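Side-chain contacts in proteolytically activated form of PPO4 Tyrosinase (Agaricus bisporus var. bisporus H97, PDB 4OUA), which uses a pair of copper ions to hydroxylate monophenols and to oxidise the resulting o-diphenols to o-quinones, the first step of melanin synthesis: residues L137-D141 with E142-L146; H171-D174 with P175-G179; D363-R366 with D367-D371. One frame throughout, in Å; residues are numbered along the deposited sequence.

Contact 1 of 3, residues L137-D141 with E142-L146; sequences LVPPD and EIIKL
Pro140 O takes the N-H of Ile143, and Asp141 O those of Lys145 and Leu146, the backbone bonds that close the one-turn helix 141-144. Pro140, at the N-cap position, accepts Ile143 N on its O at 3.0 Å, with the donor well above the carbonyl plane. Asp141 O serves two donors: Lys145 N at 2.9 Å and Leu146 N at 2.7 Å reach it from opposite faces of its plane, the second almost straight (178°), just where the chain leaves helical geometry at Lys145. Around this frame the side chains divide into an oily flank and a charged one. On the first, the Pro139 ring passes slantwise across Ile144, CG to CB 3.9 Å, and the Pro140 ring runs beside Ile143, its CD 4.1 Å from Ile143 CG1. On the second, Asp141 and Lys145 lie alongside each other. The lysine chain is extended until it bends at chi3 (58°), which brings CE within 3.5 Å of Asp141 OD1 and leaves NZ at 3.7 Å from the same oxygen, a long salt bridge. Asp141 CB also packs on Leu146 CG, 3.7 Å away. Glu142, bent at chi2 (77°), doubles back so that its OE1 lies against Pro140 CB. Replacing Asp141 with an alanine would probably leave the Lys145 ammonium without this mate, its chain freer to swing into solvent. Ile143 and Ile144 continue inward, to helices 18-21 and 277-295 and to helix 201-224 respectively. Two carboxylates in the first turn would probably be favoured by the positive end of the helix dipole, whereas the ion pair, long and on an exposed lysine, is likely to be weak.

Contact 2 of 3, residues H171-D174 with P175-G179; sequences HPID and PSFNG
Asp174 and Ser176 form an Asx turn laid over a type I beta turn, Asp174 to Phe177. The beta turn is closed by Phe177 N donating to Asp174 O at 3.0 Å, and the backbone angles of Pro175 and Ser176, both near those of the type I form, support the assignment. The Asx turn uses the side-chain oxygen of the same residue: Ser176 N reaches Asp174 OD1 at 2.7 Å on its anti side, close to the carboxylate plane. A second bond, from Ser176 OG to Asp174 OD1 at 2.6 Å, arrives from above that plane, about 46° out of it. Thus one oxygen takes two donors from a single serine, which probably fixes the rotation of the carboxylate. Asp174 holds CG anti to its own N (chi1 -170°), carrying the group forward over Pro175, whose CD lies 3.5 Å from Asp174 OD2. Ser176 OG contributes by standing between its N and carbonyl carbon (chi1 61°), on the side facing the aspartate. Beneath the turn, Phe177 carries the apolar half. Ile173 CG2 meets its CD2 at 3.7 Å, the two side chains crossing at about a right angle, while Asp174 CB lies over one ring face, 4.3 Å from CE1. The turn belongs to the long loop between strand 158-162 and helix 201-224. Phe271 meets the Phe177 ring edge-to-face, and Asp174 and Ser176 touch Pro59, a residue of the sodium site. Farther back, His171 NE2 bonds to Gln39 O, tying the loop to the end of helix 25-39.

Contact 3 of 3, residues D363-R366 with D367-D371; sequences DLVR and DYIND
Residues 363-366 and 367-371 are successive turns of helix 362-377, joined by four i to i+4 backbone bonds. Ile369 N meets Val365 O at 2.8 Å, nearly straight at 170° and close to the axis of the carbonyl, and Tyr368 N reaches Leu364 O at 3.0 Å. The flanking bonds are longer: Asp367 N to Asp363 O and Asn370 N to Arg366 O both measure 3.2 Å, the last with its donor well above the carbonyl plane. One turn apart, Val365 and Ile369 lie side by side and point the same way, CG1 to CG1 at 3.8 Å. Ile369 sets CG1 anti to its carbonyl carbon (chi1 -61°), which lays this branch back toward the valine; its CD1 lies in plane at the edge of the Tyr368 ring. The charged flank is looser. Arg366, bent at chi3 (60°), brings NH2 to 3.4 Å from Asp363 OD1, a weak bond and part of a salt bridge. Asp367 OD2 stands 4.4 Å from that same Asp363 OD1, a like-charge approach that the guanidinium paired with Asp363 probably softens. Val365 and Ile369 press on Ala294 of helix 277-295, Ile369 also on Leu291, and Tyr368 touches Lys356 and Val357. An apolar stripe against a neighbouring helix, with acids and an arginine on the exposed flank, is the pattern of an amphipathic surface helix.

Overall arrangement
Contact 1 is partly buried, whereas contacts 2 and 3 lie at the surface. Contacts 2 and 3 are on opposite sides of the chain's centre, their own centres about 48 Å apart. Contacts 1 and 3 do not touch, with nearest atoms about 18 Å apart, yet both pack on helix 277-295, at opposite ends of it: Ile143 near its start, the stripe of Val365 and Ile369 near its end. Both combine helical backbone bonds with a loose ion pair, spanning the single turn of helix 141-144 in one and near the start of the longer helix 362-377 in the other. Contact 2 instead relies on one carboxylate oxygen shaping a loop, and it alone lies near metal sites, the side chain of Ser176 being about 8 Å from the sodium ion.

Contact 1 of 3, residues L137-D141 with E142-L146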
loop_
_atom_site.group_PDB
_atom_site.type_symbol
_atom_site.label_atom_id
_atom_site.label_comp_id
_atom_site.label_asym_id
_atom_site.label_seq_id
_atom_site.Cartn_x
_atom_site.Cartn_y
_atom_site.Cartn_z
ATOM N N LEU A 137 -12.865 -8.004 6.115
ATOM C CA LEU A 137 -13.055 -6.665 5.576
ATOM C C LEU A 137 -13.089 -5.619 6.685
ATOM O O LEU A 137 -12.486 -4.556 6.562
ATOM C CB LEU A 137 -14.338 -6.601 4.744
ATOM C CG LEU A 137 -14.589 -5.304 3.973
ATOM C CD1 LEU A 137 -13.373 -4.922 3.140
ATOM C CD2 LEU A 137 -15.815 -5.448 3.089
ATOM N N VAL A 138 -13.790 -5.924 7.772
ATOM C CA VAL A 138 -13.825 -5.024 8.917
ATOM C C VAL A 138 -12.520 -5.134 9.697
ATOM O O VAL A 138 -12.276 -6.135 10.369
ATOM C CB VAL A 138 -15.012 -5.329 9.849
ATOM C CG1 VAL A 138 -15.052 -4.332 10.992
ATOM C CG2 VAL A 138 -16.317 -5.302 9.072
ATOM N N PRO A 139 -11.673 -4.098 9.608
ATOM C CA PRO A 139 -10.352 -4.115 10.241
ATOM C C PRO A 139 -10.439 -3.974 11.755
ATOM O O PRO A 139 -11.524 -3.722 12.280
ATOM C CB PRO A 139 -9.658 -2.904 9.622
ATOM C CG PRO A 139 -10.781 -1.952 9.352
ATOM C CD PRO A 139 -11.957 -2.806 8.956
ATOM N N PRO A 140 -9.305 -4.143 12.451
ATOM C CA PRO A 140 -9.227 -3.972 13.906
ATOM C C PRO A 140 -9.546 -2.540 14.330
ATOM O O PRO A 140 -9.450 -1.622 13.517
ATOM C CB PRO A 140 -7.770 -4.327 14.224
ATOM C CG PRO A 140 -7.318 -5.164 13.071
ATOM C CD PRO A 140 -8.026 -4.597 11.882
ATOM N N ASP A 141 -9.917 -2.356 15.592
ATOM C CA ASP A 141 -10.302 -1.039 16.083
ATOM C C ASP A 141 -9.136 -0.059 16.026
ATOM O O ASP A 141 -9.335 1.144 15.861
ATOM C CB ASP A 141 -10.839 -1.137 17.512
ATOM C CG ASP A 141 -12.056 -2.036 17.616
ATOM O OD1 ASP A 141 -12.670 -2.331 16.569
ATOM O OD2 ASP A 141 -12.403 -2.445 18.744
ATOM N N GLU A 142 -7.920 -0.580 16.159
ATOM C CA GLU A 142 -6.720 0.248 16.120
ATOM C C GLU A 142 -6.570 0.958 14.779
ATOM O O GLU A 142 -5.901 1.986 14.680
ATOM C CB GLU A 142 -5.473 -0.597 16.397
ATOM C CG GLU A 142 -5.386 -1.170 17.804
ATOM C CD GLU A 142 -6.291 -2.369 18.009
ATOM O OE1 GLU A 142 -7.123 -2.647 17.120
ATOM O OE2 GLU A 142 -6.164 -3.036 19.058
ATOM N N ILE A 143 -7.201 0.407 13.749
ATOM C CA ILE A 143 -7.036 0.907 12.392
ATOM C C ILE A 143 -8.161 1.843 11.967
ATOM O O ILE A 143 -7.960 2.726 11.131
ATOM C CB ILE A 143 -6.955 -0.257 11.383
ATOM C CG1 ILE A 143 -5.779 -1.170 11.727
ATOM C CG2 ILE A 143 -6.826 0.265 9.964
ATOM C CD1 ILE A 143 -4.444 -0.456 11.743
ATOM N N ILE A 144 -9.340 1.661 12.554
ATOM C CA ILE A 144 -10.536 2.322 12.046
ATOM C C ILE A 144 -11.315 3.125 13.090
ATOM O O ILE A 144 -12.054 4.043 12.736
ATOM C CB ILE A 144 -11.496 1.289 11.418
ATOM C CG1 ILE A 144 -12.581 1.985 10.597
ATOM C CG2 ILE A 144 -12.104 0.400 12.495
ATOM C CD1 ILE A 144 -12.038 2.823 9.464
ATOM N N LYS A 145 -11.155 2.790 14.368
ATOM C CA LYS A 145 -12.019 3.370 15.398
ATOM C C LYS A 145 -11.282 4.052 16.556
ATOM O O LYS A 145 -11.659 5.149 16.970
ATOM C CB LYS A 145 -12.949 2.286 15.956
ATOM C CG LYS A 145 -13.911 2.781 17.024
ATOM C CD LYS A 145 -15.072 1.817 17.218
ATOM C CE LYS A 145 -14.589 0.424 17.590
ATOM N NZ LYS A 145 -15.725 -0.528 17.756
ATOM N N LEU A 146 -10.242 3.409 17.078
ATOM C CA LEU A 146 -9.559 3.905 18.273
ATOM C C LEU A 146 -8.805 5.217 18.051
ATOM O O LEU A 146 -7.762 5.241 17.398
ATOM C CB LEU A 146 -8.591 2.846 18.802
ATOM C CG LEU A 146 -9.224 1.598 19.415
ATOM C CD1 LEU A 146 -8.153 0.593 19.804
ATOM C CD2 LEU A 146 -10.072 1.971 20.619
#

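Contact 2 of 3, residues H171-D174 with P175-G179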
loop_
_atom_site.group_PDB
_atom_site.type_symbol
_atom_site.label_atom_id
_atom_site.label_comp_id
_atom_site.label_asym_id
_atom_site.label_seq_id
_atom_site.Cartn_x
_atom_site.Cartn_y
_atom_site.Cartn_z
ATOM N N HIS A 171 -0.046 19.882 6.767
ATOM C CA HIS A 171 0.611 21.035 7.367
ATOM C C HIS A 171 1.667 21.609 6.428
ATOM O O HIS A 171 2.845 21.261 6.514
ATOM C CB HIS A 171 1.239 20.658 8.713
ATOM C CG HIS A 171 2.064 19.408 8.670
ATOM N ND1 HIS A 171 3.377 19.397 8.255
ATOM C CD2 HIS A 171 1.758 18.128 8.986
ATOM C CE1 HIS A 171 3.847 18.165 8.320
ATOM N NE2 HIS A 171 2.884 17.375 8.761
ATOM N N PRO A 172 1.243 22.500 5.523
ATOM C CA PRO A 172 -0.156 22.912 5.399
ATOM C C PRO A 172 -0.893 22.124 4.322
ATOM O O PRO A 172 -0.345 21.161 3.782
ATOM C CB PRO A 172 -0.035 24.379 5.002
ATOM C CG PRO A 172 1.193 24.397 4.135
ATOM C CD PRO A 172 2.123 23.316 4.666
ATOM N N ILE A 173 -2.122 22.527 4.020
ATOM C CA ILE A 173 -2.818 21.994 2.858
ATOM C C ILE A 173 -2.117 22.523 1.616
ATOM O O ILE A 173 -2.172 23.717 1.330
ATOM C CB ILE A 173 -4.305 22.390 2.838
ATOM C CG1 ILE A 173 -5.030 21.812 4.054
ATOM C CG2 ILE A 173 -4.963 21.916 1.551
ATOM C CD1 ILE A 173 -6.496 22.173 4.115
ATOM N N ASP A 174 -1.445 21.630 0.894
ATOM C CA ASP A 174 -0.619 22.012 -0.247
ATOM C C ASP A 174 -1.380 22.871 -1.252
ATOM O O ASP A 174 -2.565 22.645 -1.500
ATOM C CB ASP A 174 -0.065 20.767 -0.943
ATOM C CG ASP A 174 0.987 21.100 -1.984
ATOM O OD1 ASP A 174 0.607 21.464 -3.117
ATOM O OD2 ASP A 174 2.193 20.996 -1.673
ATOM N N PRO A 175 -0.694 23.868 -1.831
ATOM C CA PRO A 175 -1.266 24.799 -2.810
ATOM C C PRO A 175 -1.806 24.108 -4.062
ATOM O O PRO A 175 -2.492 24.746 -4.860
ATOM C CB PRO A 175 -0.080 25.705 -3.164
ATOM C CG PRO A 175 0.830 25.617 -1.990
ATOM C CD PRO A 175 0.699 24.209 -1.494
ATOM N N SER A 176 -1.498 22.825 -4.231
ATOM C CA SER A 176 -1.950 22.084 -5.403
ATOM C C SER A 176 -3.341 21.491 -5.187
ATOM O O SER A 176 -3.866 20.794 -6.056
ATOM C CB SER A 176 -0.951 20.977 -5.759
ATOM O OG SER A 176 -0.807 20.045 -4.699
ATOM N N PHE A 177 -3.935 21.775 -4.032
ATOM C CA PHE A 177 -5.274 21.283 -3.715
ATOM C C PHE A 177 -6.340 22.346 -3.974
ATOM O O PHE A 177 -7.532 22.087 -3.812
ATOM C CB PHE A 177 -5.360 20.831 -2.251
ATOM C CG PHE A 177 -4.558 19.597 -1.935
ATOM C CD1 PHE A 177 -3.658 19.074 -2.848
ATOM C CD2 PHE A 177 -4.720 18.951 -0.719
ATOM C CE1 PHE A 177 -2.926 17.937 -2.548
ATOM C CE2 PHE A 177 -3.994 17.815 -0.416
ATOM C CZ PHE A 177 -3.096 17.308 -1.332
ATOM N N ASN A 178 -5.903 23.535 -4.378
ATOM C CA ASN A 178 -6.782 24.701 -4.482
ATOM C C ASN A 178 -8.028 24.499 -5.347
ATOM O O ASN A 178 -9.140 24.808 -4.919
ATOM C CB ASN A 178 -5.989 25.900 -5.011
ATOM C CG ASN A 178 -4.892 26.341 -4.056
ATOM O OD1 ASN A 178 -4.534 25.617 -3.127
ATOM N ND2 ASN A 178 -4.351 27.535 -4.286
ATOM N N GLY A 179 -7.842 23.981 -6.556
ATOM C CA GLY A 179 -8.935 23.853 -7.505
ATOM C C GLY A 179 -10.049 22.907 -7.088
ATOM O O GLY A 179 -11.181 23.043 -7.549
#

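Contact 3 of 3, residues D363-R366 with D367-D371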
loop_
_atom_site.group_PDB
_atom_site.type_symbol
_atom_site.label_atom_id
_atom_site.label_comp_id
_atom_site.label_asym_id
_atom_site.label_seq_id
_atom_site.Cartn_x
_atom_site.Cartn_y
_atom_site.Cartn_z
ATOM N N ASP A 363 5.855 -26.686 -7.843
ATOM C CA ASP A 363 4.687 -27.553 -7.938
ATOM C C ASP A 363 4.031 -27.737 -6.570
ATOM O O ASP A 363 2.811 -27.632 -6.438
ATOM C CB ASP A 363 5.079 -28.910 -8.526
ATOM C CG ASP A 363 3.895 -29.660 -9.098
ATOM O OD1 ASP A 363 2.984 -29.003 -9.644
ATOM O OD2 ASP A 363 3.877 -30.907 -9.003
ATOM N N LEU A 364 4.847 -28.011 -5.556
ATOM C CA LEU A 364 4.351 -28.153 -4.192
ATOM C C LEU A 364 3.745 -26.849 -3.683
ATOM O O LEU A 364 2.717 -26.853 -3.005
ATOM C CB LEU A 364 5.472 -28.606 -3.256
ATOM C CG LEU A 364 5.181 -28.447 -1.761
ATOM C CD1 LEU A 364 3.956 -29.254 -1.356
ATOM C CD2 LEU A 364 6.390 -28.842 -0.926
ATOM N N VAL A 365 4.393 -25.736 -4.013
ATOM C CA VAL A 365 3.919 -24.422 -3.603
ATOM C C VAL A 365 2.565 -24.105 -4.231
ATOM O O VAL A 365 1.667 -23.592 -3.562
ATOM C CB VAL A 365 4.927 -23.315 -3.979
ATOM C CG1 VAL A 365 4.327 -21.938 -3.734
ATOM C CG2 VAL A 365 6.220 -23.488 -3.197
ATOM N N ARG A 366 2.421 -24.418 -5.515
ATOM C CA ARG A 366 1.183 -24.142 -6.236
ATOM C C ARG A 366 0.008 -24.922 -5.654
ATOM O O ARG A 366 -1.134 -24.463 -5.700
ATOM C CB ARG A 366 1.345 -24.465 -7.723
ATOM C CG ARG A 366 0.067 -24.301 -8.535
ATOM C CD ARG A 366 0.353 -24.272 -10.031
ATOM N NE ARG A 366 0.995 -25.496 -10.503
ATOM C CZ ARG A 366 1.478 -25.659 -11.731
ATOM N NH1 ARG A 366 1.400 -24.671 -12.613
ATOM N NH2 ARG A 366 2.047 -26.807 -12.077
ATOM N N ASP A 367 0.291 -26.099 -5.105
ATOM C CA ASP A 367 -0.750 -26.929 -4.513
ATOM C C ASP A 367 -1.075 -26.473 -3.096
ATOM O O ASP A 367 -2.232 -26.509 -2.674
ATOM C CB ASP A 367 -0.330 -28.399 -4.512
ATOM C CG ASP A 367 -0.206 -28.970 -5.913
ATOM O OD1 ASP A 367 -0.908 -28.474 -6.820
ATOM O OD2 ASP A 367 0.592 -29.911 -6.106
ATOM N N TYR A 368 -0.050 -26.042 -2.367
ATOM C CA TYR A 368 -0.234 -25.550 -1.006
ATOM C C TYR A 368 -1.003 -24.235 -1.002
ATOM O O TYR A 368 -1.960 -24.063 -0.246
ATOM C CB TYR A 368 1.116 -25.369 -0.313
ATOM C CG TYR A 368 1.011 -24.855 1.105
ATOM C CD1 TYR A 368 0.804 -25.729 2.165
ATOM C CD2 TYR A 368 1.124 -23.499 1.386
ATOM C CE1 TYR A 368 0.708 -25.268 3.461
ATOM C CE2 TYR A 368 1.031 -23.029 2.681
ATOM C CZ TYR A 368 0.822 -23.919 3.716
ATOM O OH TYR A 368 0.727 -23.462 5.010
ATOM N N ILE A 369 -0.576 -23.311 -1.853
ATOM C CA ILE A 369 -1.202 -21.999 -1.937
ATOM C C ILE A 369 -2.630 -22.100 -2.456
ATOM O O ILE A 369 -3.521 -21.387 -1.991
ATOM C CB ILE A 369 -0.394 -21.052 -2.841
ATOM C CG1 ILE A 369 1.015 -20.863 -2.279
ATOM C CG2 ILE A 369 -1.093 -19.711 -2.967
ATOM C CD1 ILE A 369 1.032 -20.311 -0.871
ATOM N N ASN A 370 -2.846 -22.990 -3.420
ATOM C CA ASN A 370 -4.176 -23.200 -3.977
ATOM C C ASN A 370 -5.159 -23.666 -2.908
ATOM O O ASN A 370 -6.282 -23.170 -2.828
ATOM C CB ASN A 370 -4.127 -24.213 -5.121
ATOM C CG ASN A 370 -5.402 -24.225 -5.940
ATOM O OD1 ASN A 370 -5.504 -23.540 -6.957
ATOM N ND2 ASN A 370 -6.385 -25.002 -5.498
ATOM N N ASP A 371 -4.736 -24.623 -2.087
ATOM C CA ASP A 371 -5.554 -25.071 -0.966
ATOM C C ASP A 371 -5.768 -23.930 0.016
ATOM O O ASP A 371 -6.829 -23.812 0.627
ATOM C CB ASP A 371 -4.907 -26.259 -0.252
ATOM C CG ASP A 371 -4.965 -27.533 -1.066
ATOM O OD1 ASP A 371 -5.688 -27.561 -2.085
ATOM O OD2 ASP A 371 -4.294 -28.512 -0.680
#